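Local coordinates for protein TBC1 domain family member 22A (Homo sapiens, PDB 2QFZ) that probably acts as a GTPase-activating protein for Rab-family GTPases through its TBC domain, and forms homodimers and binds 14-3-3 proteins, at residues Thr104-His109 with Glu131-Phe135. Sequence-based numbering, arbitrary orientation.
Sequences TYRQIH and ERILF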
loop_
_atom_site.group_PDB
_atom_site.type_symbol
_atom_site.label_atom_id
_atom_site.label_comp_id
_atom_site.label_asym_id
_atom_site.label_seq_id
_atom_site.Cartn_x
_atom_site.Cartn_y
_atom_site.Cartn_z
ATOM N N THR A 104 7.289 1.017 -22.408
ATOM C CA THR A 104 6.525 1.067 -21.166
ATOM C C THR A 104 5.508 -0.075 -21.107
ATOM O O THR A 104 5.390 -0.761 -20.068
ATOM C CB THR A 104 5.809 2.429 -20.994
ATOM O OG1 THR A 104 6.782 3.480 -20.975
ATOM C CG2 THR A 104 5.027 2.477 -19.713
ATOM N N TYR A 105 4.785 -0.311 -22.205
ATOM C CA TYR A 105 3.767 -1.363 -22.188
ATOM C C TYR A 105 4.375 -2.780 -22.079
ATOM O O TYR A 105 3.793 -3.659 -21.429
ATOM C CB TYR A 105 2.793 -1.289 -23.385
ATOM C CG TYR A 105 1.814 -2.443 -23.340
ATOM C CD1 TYR A 105 0.878 -2.541 -22.308
ATOM C CD2 TYR A 105 1.871 -3.471 -24.269
ATOM C CE1 TYR A 105 -0.018 -3.626 -22.229
ATOM C CE2 TYR A 105 0.972 -4.565 -24.203
ATOM C CZ TYR A 105 0.038 -4.639 -23.183
ATOM O OH TYR A 105 -0.840 -5.725 -23.115
ATOM N N ARG A 106 5.527 -2.991 -22.724
ATOM C CA ARG A 106 6.179 -4.307 -22.685
ATOM C C ARG A 106 6.649 -4.625 -21.283
ATOM O O ARG A 106 6.447 -5.757 -20.812
ATOM C CB ARG A 106 7.362 -4.419 -23.665
ATOM C CG ARG A 106 7.862 -5.882 -23.821
ATOM C CD ARG A 106 9.142 -6.014 -24.682
ATOM N NE ARG A 106 9.463 -7.432 -24.930
ATOM C CZ ARG A 106 10.333 -8.163 -24.228
ATOM N NH1 ARG A 106 11.014 -7.637 -23.213
ATOM N NH2 ARG A 106 10.526 -9.440 -24.542
ATOM N N GLN A 107 7.270 -3.650 -20.604
ATOM C CA GLN A 107 7.622 -3.837 -19.190
ATOM C C GLN A 107 6.395 -4.230 -18.336
ATOM O O GLN A 107 6.461 -5.172 -17.513
ATOM C CB GLN A 107 8.305 -2.582 -18.632
ATOM C CG GLN A 107 9.763 -2.386 -19.096
ATOM C CD GLN A 107 10.446 -1.236 -18.372
ATOM O OE1 GLN A 107 11.002 -1.414 -17.276
ATOM N NE2 GLN A 107 10.386 -0.039 -18.965
ATOM N N ILE A 108 5.264 -3.545 -18.545
ATOM C CA ILE A 108 4.042 -3.809 -17.755
ATOM C C ILE A 108 3.458 -5.190 -18.088
ATOM O O ILE A 108 2.990 -5.892 -17.190
ATOM C CB ILE A 108 2.962 -2.689 -17.931
ATOM C CG1 ILE A 108 3.473 -1.360 -17.381
ATOM C CG2 ILE A 108 1.613 -3.107 -17.299
ATOM C CD1 ILE A 108 2.761 -0.093 -17.956
ATOM N N HIS A 109 3.519 -5.578 -19.365
ATOM C CA HIS A 109 3.003 -6.894 -19.838
ATOM C C HIS A 109 3.786 -8.073 -19.278
ATOM O O HIS A 109 3.252 -9.170 -19.141
ATOM C CB HIS A 109 3.032 -6.960 -21.382
ATOM C CG HIS A 109 2.057 -7.941 -21.982
ATOM N ND1 HIS A 109 1.620 -9.072 -21.322
ATOM C CD2 HIS A 109 1.452 -7.962 -23.196
ATOM C CE1 HIS A 109 0.783 -9.741 -22.098
ATOM N NE2 HIS A 109 0.661 -9.086 -23.240
ATOM N N GLU A 131 -3.019 -3.451 -16.170
ATOM C CA GLU A 131 -2.129 -2.877 -17.229
ATOM C C GLU A 131 -2.533 -1.488 -17.674
ATOM O O GLU A 131 -1.684 -0.598 -17.914
ATOM C CB GLU A 131 -2.101 -3.804 -18.487
ATOM C CG GLU A 131 -1.358 -5.094 -18.266
ATOM C CD GLU A 131 -1.420 -6.068 -19.436
ATOM O OE1 GLU A 131 -1.948 -5.699 -20.506
ATOM O OE2 GLU A 131 -0.921 -7.225 -19.270
ATOM N N ARG A 132 -3.843 -1.297 -17.818
ATOM C CA ARG A 132 -4.357 -0.020 -18.264
ATOM C C ARG A 132 -4.173 1.069 -17.229
ATOM O O ARG A 132 -3.753 2.190 -17.564
ATOM C CB ARG A 132 -5.828 -0.157 -18.648
ATOM C CG ARG A 132 -6.325 1.015 -19.436
ATOM C CD ARG A 132 -7.578 0.680 -20.167
ATOM N NE ARG A 132 -8.496 -0.081 -19.329
ATOM C CZ ARG A 132 -9.580 -0.706 -19.754
ATOM N NH1 ARG A 132 -9.943 -0.658 -21.050
ATOM N NH2 ARG A 132 -10.338 -1.356 -18.866
ATOM N N ILE A 133 -4.500 0.784 -15.966
ATOM C CA ILE A 133 -4.246 1.764 -14.858
ATOM C C ILE A 133 -2.763 2.159 -14.806
ATOM O O ILE A 133 -2.414 3.348 -14.723
ATOM C CB ILE A 133 -4.653 1.193 -13.460
ATOM C CG1 ILE A 133 -6.174 1.133 -13.307
ATOM C CG2 ILE A 133 -4.061 2.051 -12.293
ATOM C CD1 ILE A 133 -6.641 0.291 -12.083
ATOM N N LEU A 134 -1.892 1.144 -14.863
ATOM C CA LEU A 134 -0.446 1.341 -14.735
ATOM C C LEU A 134 0.135 2.064 -15.972
ATOM O O LEU A 134 0.909 3.012 -15.849
ATOM C CB LEU A 134 0.256 -0.023 -14.449
ATOM C CG LEU A 134 0.038 -0.563 -13.030
ATOM C CD1 LEU A 134 0.434 -2.012 -12.911
ATOM C CD2 LEU A 134 0.795 0.320 -12.044
ATOM N N PHE A 135 -0.319 1.691 -17.155
ATOM C CA PHE A 135 0.074 2.402 -18.393
ATOM C C PHE A 135 -0.358 3.896 -18.400
ATOM O O PHE A 135 0.442 4.798 -18.755
ATOM C CB PHE A 135 -0.475 1.648 -19.627
ATOM C CG PHE A 135 -0.051 2.235 -20.948
ATOM C CD1 PHE A 135 1.130 1.851 -21.541
ATOM C CD2 PHE A 135 -0.841 3.161 -21.598
ATOM C CE1 PHE A 135 1.541 2.411 -22.761
ATOM C CE2 PHE A 135 -0.432 3.726 -22.821
ATOM C CZ PHE A 135 0.757 3.338 -23.394
#
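Y105 OH donates a 2.8 Å hydrogen bond to E131 OE1, joining helix 102-111 to helix 124-140 in the all-helical Rab-GAP TBC domain. The hydroxyl meets OE1 from above the carboxylate, 40° out of its plane, while the carboxylate oxygen lies at the edge of the phenol ring. Ring and carboxylate are turned 76° apart. Beyond CG, E131 runs extended, which carries its acid group across to the other helix; OE2 ends over one face of the H109 imidazole, 3.8 Å from ND1. H109 CB, one turn along the same helix as Y105, lies over one face of the Y105 ring, toward its rim. The methylenes of E131 are its apolar part: CG packs 3.7 Å from I108 CG2, the two side chains lying alongside and pointing opposite ways. With an alanine in place of E131, the Y105 hydroxyl would probably lose this acceptor and a gap would open beside I108 CG2. The helix segments run roughly antiparallel, their axes 10.1 Å apart at closest approach. I108 is buried, its side chain also touching Y146, and L134 packs on I150, N151 and V154 of helix 150-162. The chi1 of F135, -176°, swings the phenyl ring out to Y105 CB, 4.0 Å from F135 CE1. I108 CD1 sits at the edge of that ring and 3.6 Å from F135 N.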